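Extracellular solute-binding protein family 1 (Alicyclobacillus acidocaldarius subsp. acidocaldarius, PDB 4OVJ) probably captures a solute outside the cell and passes it to an ABC-type importer, as extracellular solute-binding proteins of family 1 do. Local coordinates at residues K46-E49 with K50-N54; Q186-G189 with Y190-R193; A151-H154 with G155-V158. All coordinates share one frame; numbering follows the deposited sequence. Where two conformers were deposited one is given.

Overall arrangement
Interactions 2 and 3 are neighbours, whereas interaction 1 stands apart. The helix end at 46-54 lies about 43 Å, centre to centre, from the helical turn at 186-193 and about 47 Å from the loop at 151-158; interactions 1 and 2 fall on opposite sides of the chain's centre, consistent with different lobes of a two-lobed solute-binding fold. The centres of interactions 2 and 3 are about 22 Å apart, yet the two touch where Tyr-190 OH meets Arg-157 NH2 at 3.0 Å, a weak hydrogen bond. A sulfate ion, probably from the crystallisation liquor, lies about 4 Å from the Gln-186 side chain of interaction 2, so it is at most a hint of a pocket.

Interaction 1 (K46-E49 with K50-N54); sequences KAFE and KAYPN
Phe-48 and Tyr-52 meet because their first torsions differ: the Phe-48 ring leaves anti to its own nitrogen (chi1 177°), which carries it outward from the helix and somewhat toward its C-terminal end, while the Tyr-52 ring stands anti to its carbonyl carbon (chi1 -68°), so that the two side chains cross at about a right angle. The closest approach of the rings is Phe-48 CE1 to Tyr-52 CD2, at 3.3 Å. Their planes lie within 23° of parallel, but they are slid so far apart that they barely overlap, with centroids separated by 5.0 Å. What covers the phenylalanine face is instead the methylene of the tyrosine: Tyr-52 CB makes a CH-pi contact with the Phe-48 ring, 4.0 Å from its centroid.

The backbone fixes this spacing. Tyr-52 N donates to Phe-48 O at 2.8 Å, following the equivalent bond from Ala-51 N to Ala-47 O at 3.0 Å. Tyr-52 is also where the chain leaves helical geometry, and beyond it Pro-53 CA rests against Glu-49 O at 3.5 Å in a CA-H...O contact.

Phe-48 is buried, and Phe-313 and Phe-316 of helix 307-319 meet its ring edge-to-face. The carboxylate of Glu-49 reaches the following strand, where OE2 accepts a hydrogen bond from Ile-57 N.

The pair is thus an aromatic i to i+4 contact at the C-terminal end of helix 35-51, just where the beta-alpha-beta unit of strand 25-31, this helix and the parallel strand 55-61 turns back into its sheet.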
loop_
_atom_site.group_PDB
_atom_site.type_symbol
_atom_site.label_atom_id
_atom_site.label_comp_id
_atom_site.label_asym_id
_atom_site.label_seq_id
_atom_site.Cartn_x
_atom_site.Cartn_y
_atom_site.Cartn_z
ATOM N N LYS A 46 -10.744 -0.817 24.064
ATOM C CA LYS A 46 -10.602 -0.557 25.502
ATOM C C LYS A 46 -10.379 0.927 25.771
ATOM O O LYS A 46 -11.018 1.511 26.653
ATOM C CB LYS A 46 -9.468 -1.398 26.117
ATOM C CG LYS A 46 -9.172 -1.083 27.585
ATOM C CD LYS A 46 -8.119 -2.012 28.175
ATOM C CE LYS A 46 -8.036 -1.874 29.693
ATOM N NZ LYS A 46 -6.949 -2.719 30.246
ATOM N N ALA A 47 -9.479 1.542 25.012
ATOM C CA ALA A 47 -9.195 2.963 25.174
ATOM C C ALA A 47 -10.424 3.814 24.858
ATOM O O ALA A 47 -10.740 4.777 25.579
ATOM C CB ALA A 47 -8.009 3.363 24.312
ATOM N N PHE A 48 -11.149 3.445 23.808
ATOM C CA PHE A 48 -12.364 4.164 23.452
ATOM C C PHE A 48 -13.414 4.110 24.556
ATOM O O PHE A 48 -14.021 5.134 24.894
ATOM C CB PHE A 48 -12.993 3.610 22.178
ATOM C CG PHE A 48 -14.273 4.282 21.829
ATOM C CD1 PHE A 48 -14.267 5.526 21.244
ATOM C CD2 PHE A 48 -15.490 3.710 22.167
ATOM C CE1 PHE A 48 -15.448 6.167 20.927
ATOM C CE2 PHE A 48 -16.678 4.351 21.873
ATOM C CZ PHE A 48 -16.660 5.584 21.251
ATOM N N GLU A 49 -13.664 2.912 25.083
ATOM C CA GLU A 49 -14.693 2.731 26.101
ATOM C C GLU A 49 -14.385 3.529 27.385
ATOM O O GLU A 49 -15.299 3.960 28.083
ATOM C CB GLU A 49 -14.930 1.240 26.385
ATOM C CG GLU A 49 -15.648 0.526 25.226
ATOM C CD GLU A 49 -16.144 -0.877 25.589
ATOM O OE1 GLU A 49 -15.320 -1.710 26.027
ATOM O OE2 GLU A 49 -17.367 -1.153 25.421
ATOM N N LYS A 50 -13.103 3.723 27.678
ATOM C CA LYS A 50 -12.692 4.582 28.787
ATOM C C LYS A 50 -12.922 6.060 28.459
ATOM O O LYS A 50 -13.385 6.829 29.304
ATOM C CB LYS A 50 -11.216 4.352 29.114
ATOM C CG LYS A 50 -10.660 5.329 30.134
ATOM C CD LYS A 50 -9.272 4.910 30.598
ATOM C CE LYS A 50 -8.725 5.856 31.655
ATOM N NZ LYS A 50 -7.469 5.332 32.254
ATOM N N ALA A 51 -12.602 6.450 27.230
ATOM C CA ALA A 51 -12.714 7.855 26.810
ATOM C C ALA A 51 -14.157 8.321 26.613
ATOM O O ALA A 51 -14.473 9.500 26.844
ATOM C CB ALA A 51 -11.932 8.085 25.540
ATOM N N TYR A 52 -15.007 7.401 26.173
ATOM C CA TYR A 52 -16.403 7.673 25.880
ATOM C C TYR A 52 -17.272 6.682 26.627
ATOM O O TYR A 52 -17.799 5.746 26.042
ATOM C CB TYR A 52 -16.628 7.571 24.375
ATOM C CG TYR A 52 -15.922 8.678 23.654
ATOM C CD1 TYR A 52 -16.514 9.925 23.517
ATOM C CD2 TYR A 52 -14.633 8.503 23.168
ATOM C CE1 TYR A 52 -15.861 10.962 22.875
ATOM C CE2 TYR A 52 -13.970 9.532 22.519
ATOM C CZ TYR A 52 -14.587 10.762 22.376
ATOM O OH TYR A 52 -13.956 11.792 21.743
ATOM N N PRO A 53 -17.409 6.875 27.940
ATOM C CA PRO A 53 -18.094 5.865 28.767
ATOM C C PRO A 53 -19.609 5.770 28.569
ATOM O O PRO A 53 -20.225 4.865 29.108
ATOM C CB PRO A 53 -17.758 6.298 30.192
ATOM C CG PRO A 53 -17.501 7.763 30.092
ATOM C CD PRO A 53 -16.845 7.966 28.756
ATOM N N ASN A 54 -20.211 6.655 27.787
ATOM C CA ASN A 54 -21.619 6.467 27.420
ATOM C C ASN A 54 -21.826 5.736 26.087
ATOM O O ASN A 54 -22.929 5.720 25.534
ATOM C CB ASN A 54 -22.345 7.795 27.411
ATOM C CG ASN A 54 -21.701 8.799 26.510
ATOM O OD1 ASN A 54 -20.515 8.689 26.162
ATOM N ND2 ASN A 54 -22.467 9.813 26.140
#

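Interaction 2 (Q186-G189 with Y190-R193); sequences QTFG and YWAR
Phe-188 and Trp-191, one helical turn apart, touch through Phe-188 CE1 and Trp-191 CD1 at 3.9 Å. Their i to i+3 spacing sets them on one flank of the helix, where both side chains leave anti to their backbone nitrogens (chi1 178° for Phe-188 and -177° for Trp-191) and reach outward. The phenylalanine ring and the five-membered indole ring are 26° from parallel, but are slid apart and hardly overlap, their centroids being 5.9 Å distant. Ala-192 adds its methyl to the phenylalanine alone of these two rings, Ala-192 CB lying 4.3 Å from Phe-188 CZ.

Behind these side chains the main chain is closely bonded. Phe-188 O accepts from Ala-192 N at 2.7 Å, and the CB of Trp-191 also leans on that oxygen at 3.4 Å. One residue on, Gly-189 O takes the bond from Arg-193 N at 3.0 Å, while the first methylenes of the arginine fold over the same carbonyl, Arg-193 CG coming within 3.3 Å. On another flank, Tyr-190 CB rests 3.3 Å from Thr-187 O.

The next shell anchors the polar ends. Trp-191 NE1 bonds to Ser-216 OG of helix 211-226 and its indole stacks on His-195; Thr-187 OG1 pairs with Tyr-217 OH, and Tyr-190 OH with Pro-281 O. The buried Arg-193 guanidinium is held by Gly-289 O through NE and by a salt bridge from NH1 to Asp-370, which is likely to offset much of its charge.

Successive i to i+4 backbone bonds with an i to i+3 aromatic pair mark this as a buried turn of helix 185-194, tied to its surroundings on several flanks within the solute-binding fold.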
loop_
_atom_site.group_PDB
_atom_site.type_symbol
_atom_site.label_atom_id
_atom_site.label_comp_id
_atom_site.label_asym_id
_atom_site.label_seq_id
_atom_site.Cartn_x
_atom_site.Cartn_y
_atom_site.Cartn_z
ATOM N N GLN A 186 3.386 -4.896 -9.770
ATOM C CA GLN A 186 3.010 -3.641 -9.141
ATOM C C GLN A 186 4.044 -2.524 -9.354
ATOM O O GLN A 186 3.661 -1.356 -9.466
ATOM C CB GLN A 186 2.639 -3.845 -7.668
ATOM C CG GLN A 186 1.401 -4.734 -7.454
ATOM C CD GLN A 186 0.136 -4.209 -8.123
ATOM O OE1 GLN A 186 -0.032 -3.007 -8.315
ATOM N NE2 GLN A 186 -0.766 -5.117 -8.482
ATOM N N THR A 187 5.341 -2.822 -9.462
ATOM C CA THR A 187 6.251 -1.723 -9.837
ATOM C C THR A 187 6.042 -1.322 -11.296
ATOM O O THR A 187 6.211 -0.157 -11.647
ATOM C CB THR A 187 7.745 -1.974 -9.585
ATOM O OG1 THR A 187 8.232 -3.032 -10.416
ATOM C CG2 THR A 187 8.014 -2.264 -8.125
ATOM N N PHE A 188 5.684 -2.279 -12.150
ATOM C CA PHE A 188 5.274 -1.913 -13.487
ATOM C C PHE A 188 4.020 -1.008 -13.455
ATOM O O PHE A 188 3.908 -0.064 -14.236
ATOM C CB PHE A 188 5.037 -3.119 -14.400
ATOM C CG PHE A 188 4.568 -2.707 -15.754
ATOM C CD1 PHE A 188 5.361 -1.895 -16.546
ATOM C CD2 PHE A 188 3.304 -3.044 -16.201
ATOM C CE1 PHE A 188 4.909 -1.426 -17.760
ATOM C CE2 PHE A 188 2.854 -2.592 -17.428
ATOM C CZ PHE A 188 3.654 -1.782 -18.210
ATOM N N GLY A 189 3.090 -1.286 -12.544
ATOM C CA GLY A 189 1.920 -0.438 -12.370
ATOM C C GLY A 189 2.274 1.025 -12.145
ATOM O O GLY A 189 1.653 1.914 -12.704
ATOM N N TYR A 190 3.296 1.247 -11.333
ATOM C CA TYR A 190 3.842 2.574 -11.067
ATOM C C TYR A 190 4.367 3.232 -12.349
ATOM O O TYR A 190 3.989 4.351 -12.677
ATOM C CB TYR A 190 4.929 2.456 -9.995
ATOM C CG TYR A 190 5.656 3.728 -9.663
ATOM C CD1 TYR A 190 5.101 4.679 -8.818
ATOM C CD2 TYR A 190 6.918 3.974 -10.188
ATOM C CE1 TYR A 190 5.789 5.847 -8.524
ATOM C CE2 TYR A 190 7.604 5.134 -9.901
ATOM C CZ TYR A 190 7.040 6.060 -9.062
ATOM O OH TYR A 190 7.717 7.212 -8.781
ATOM N N TRP A 191 5.181 2.507 -13.102
ATOM C CA TRP A 191 5.672 2.946 -14.411
ATOM C C TRP A 191 4.549 3.252 -15.392
ATOM O O TRP A 191 4.566 4.284 -16.057
ATOM C CB TRP A 191 6.598 1.858 -14.980
ATOM C CG TRP A 191 7.248 2.160 -16.300
ATOM C CD1 TRP A 191 6.704 1.999 -17.531
ATOM C CD2 TRP A 191 8.588 2.619 -16.510
ATOM N NE1 TRP A 191 7.615 2.341 -18.501
ATOM C CE2 TRP A 191 8.783 2.718 -17.901
ATOM C CE3 TRP A 191 9.654 2.925 -15.653
ATOM C CZ2 TRP A 191 9.995 3.130 -18.461
ATOM C CZ3 TRP A 191 10.866 3.349 -16.215
ATOM C CH2 TRP A 191 11.016 3.449 -17.599
ATOM N N ALA A 192 3.577 2.354 -15.479
ATOM C CA ALA A 192 2.464 2.549 -16.389
ATOM C C ALA A 192 1.726 3.832 -16.055
ATOM O O ALA A 192 1.395 4.601 -16.953
ATOM C CB ALA A 192 1.507 1.382 -16.345
ATOM N N ARG A 193 1.479 4.060 -14.770
ATOM C CA ARG A 193 0.769 5.273 -14.335
ATOM C C ARG A 193 1.544 6.541 -14.714
ATOM O O ARG A 193 0.949 7.540 -15.115
ATOM C CB ARG A 193 0.490 5.226 -12.839
ATOM C CG ARG A 193 -0.674 4.310 -12.464
ATOM C CD ARG A 193 -0.667 3.983 -10.982
ATOM N NE ARG A 193 -0.588 5.174 -10.116
ATOM C CZ ARG A 193 -1.618 5.845 -9.580
ATOM N NH1 ARG A 193 -2.881 5.492 -9.795
ATOM N NH2 ARG A 193 -1.380 6.902 -8.812
#

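Interaction 3 (A151-H154 with G155-V158); sequences AGYH and GQRV
A side-chain-to-backbone clasp, with Tyr-153 closing on Gly-155 and Gln-156, shapes the loop between helices 145-149 and 160-174. Its central bond runs from Tyr-153 OH to Gln-156 O at 2.7 Å, the hydroxyl approaching from above the carbonyl plane, 36° out of it. The chain between the two passes over one face of the phenol ring: Gly-155 N lies 3.4 Å from Tyr-153 CE2. At the ring edge, Val-158 CG1 packs 4.1 Å from Tyr-153 CE1. Gly-155 has backbone angles at which a beta carbon would collide with His-154 O, so only glycine fits easily here.

The Gln-156 amide doubles back onto the same side of the ring as Gly-155 N. Its CG occupies the crowded position between backbone nitrogen and carbonyl carbon, and a bend at the next torsion brings Gln-156 OE1 to 3.6 Å from Tyr-153 CD1, with ring and amide planes 42° apart. Gln-156 OE1 accepts a weak hydrogen bond from His-154 N at 3.5 Å. A water donates to Gln-156 OE1 at 3.0 Å and also to Gly-152 O at 2.7 Å, bridging the start of the loop to the glutamine.

A phenylalanine in place of Tyr-153 would probably leave Gln-156 O without its hydroxyl mate and the loop freer to drift from the ring.

Trp-163 and Tyr-143 pack edge-to-face with the Tyr-153 ring, so the clasp is seated against helix 160-174 and strand 128-144. Just before it, Gly-152, with positive phi, is the C-prime residue of a Schellman motif: the loop begins as a classic glycine-terminated helix end and is then pinned by the tyrosine.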
loop_
_atom_site.group_PDB
_atom_site.type_symbol
_atom_site.label_atom_id
_atom_site.label_comp_id
_atom_site.label_asym_id
_atom_site.label_seq_id
_atom_site.Cartn_x
_atom_site.Cartn_y
_atom_site.Cartn_z
ATOM N N ALA A 151 28.371 8.129 -4.084
ATOM C CA ALA A 151 27.996 8.712 -5.368
ATOM C C ALA A 151 27.408 10.106 -5.205
ATOM O O ALA A 151 26.891 10.666 -6.160
ATOM C CB ALA A 151 26.998 7.813 -6.084
ATOM N N GLY A 152 27.489 10.670 -4.000
ATOM C CA GLY A 152 26.915 11.976 -3.730
ATOM C C GLY A 152 25.399 12.016 -3.785
ATOM O O GLY A 152 24.814 13.065 -4.077
ATOM N N TYR A 153 24.766 10.876 -3.501
ATOM C CA TYR A 153 23.316 10.777 -3.450
ATOM C C TYR A 153 22.836 10.740 -2.003
ATOM O O TYR A 153 23.256 9.881 -1.232
ATOM C CB TYR A 153 22.818 9.532 -4.186
ATOM C CG TYR A 153 21.312 9.446 -4.119
ATOM C CD1 TYR A 153 20.533 10.303 -4.863
ATOM C CD2 TYR A 153 20.674 8.554 -3.260
ATOM C CE1 TYR A 153 19.153 10.266 -4.788
ATOM C CE2 TYR A 153 19.301 8.505 -3.179
ATOM C CZ TYR A 153 18.544 9.373 -3.949
ATOM O OH TYR A 153 17.181 9.349 -3.875
ATOM N N HIS A 154 21.930 11.651 -1.650
ATOM C CA HIS A 154 21.495 11.823 -0.272
ATOM C C HIS A 154 19.976 11.797 -0.096
ATOM O O HIS A 154 19.448 12.345 0.876
ATOM C CB HIS A 154 22.075 13.135 0.270
ATOM C CG HIS A 154 23.561 13.223 0.134
ATOM N ND1 HIS A 154 24.191 14.285 -0.469
ATOM C CD2 HIS A 154 24.537 12.353 0.485
ATOM C CE1 HIS A 154 25.495 14.084 -0.451
ATOM N NE2 HIS A 154 25.731 12.914 0.109
ATOM N N GLY A 155 19.277 11.170 -1.042
ATOM C CA GLY A 155 17.868 10.852 -0.876
ATOM C C GLY A 155 16.863 11.714 -1.608
ATOM O O GLY A 155 15.657 11.500 -1.468
ATOM N N GLN A 156 17.338 12.661 -2.404
ATOM C CA GLN A 156 16.437 13.521 -3.170
ATOM C C GLN A 156 15.721 12.697 -4.223
ATOM O O GLN A 156 16.250 11.693 -4.722
ATOM C CB GLN A 156 17.195 14.694 -3.812
ATOM C CG GLN A 156 18.010 14.364 -5.056
ATOM C CD GLN A 156 19.451 13.925 -4.795
ATOM O OE1 GLN A 156 19.886 13.636 -3.648
ATOM N NE2 GLN A 156 20.201 13.839 -5.881
ATOM N N ARG A 157 14.518 13.118 -4.586
ATOM C CA ARG A 157 13.807 12.406 -5.621
ATOM C C ARG A 157 14.456 12.700 -6.969
ATOM O O ARG A 157 14.775 13.862 -7.270
ATOM C CB ARG A 157 12.346 12.777 -5.645
ATOM C CG ARG A 157 11.500 11.694 -6.272
ATOM C CD ARG A 157 10.037 12.094 -6.336
ATOM N NE ARG A 157 9.231 10.942 -6.708
ATOM C CZ ARG A 157 7.949 10.992 -7.026
ATOM N NH1 ARG A 157 7.299 12.152 -6.985
ATOM N NH2 ARG A 157 7.313 9.875 -7.359
ATOM N N VAL A 158 14.629 11.669 -7.788
ATOM C CA VAL A 158 15.282 11.829 -9.071
ATOM C C VAL A 158 14.474 11.167 -10.175
ATOM O O VAL A 158 13.546 10.416 -9.895
ATOM C CB VAL A 158 16.708 11.233 -9.063
ATOM C CG1 VAL A 158 17.628 12.031 -8.156
ATOM C CG2 VAL A 158 16.684 9.776 -8.654
HETATM O O HOH W 1 22.755 14.541 -3.224
HETATM O O HOH W 2 19.064 15.246 -0.793
#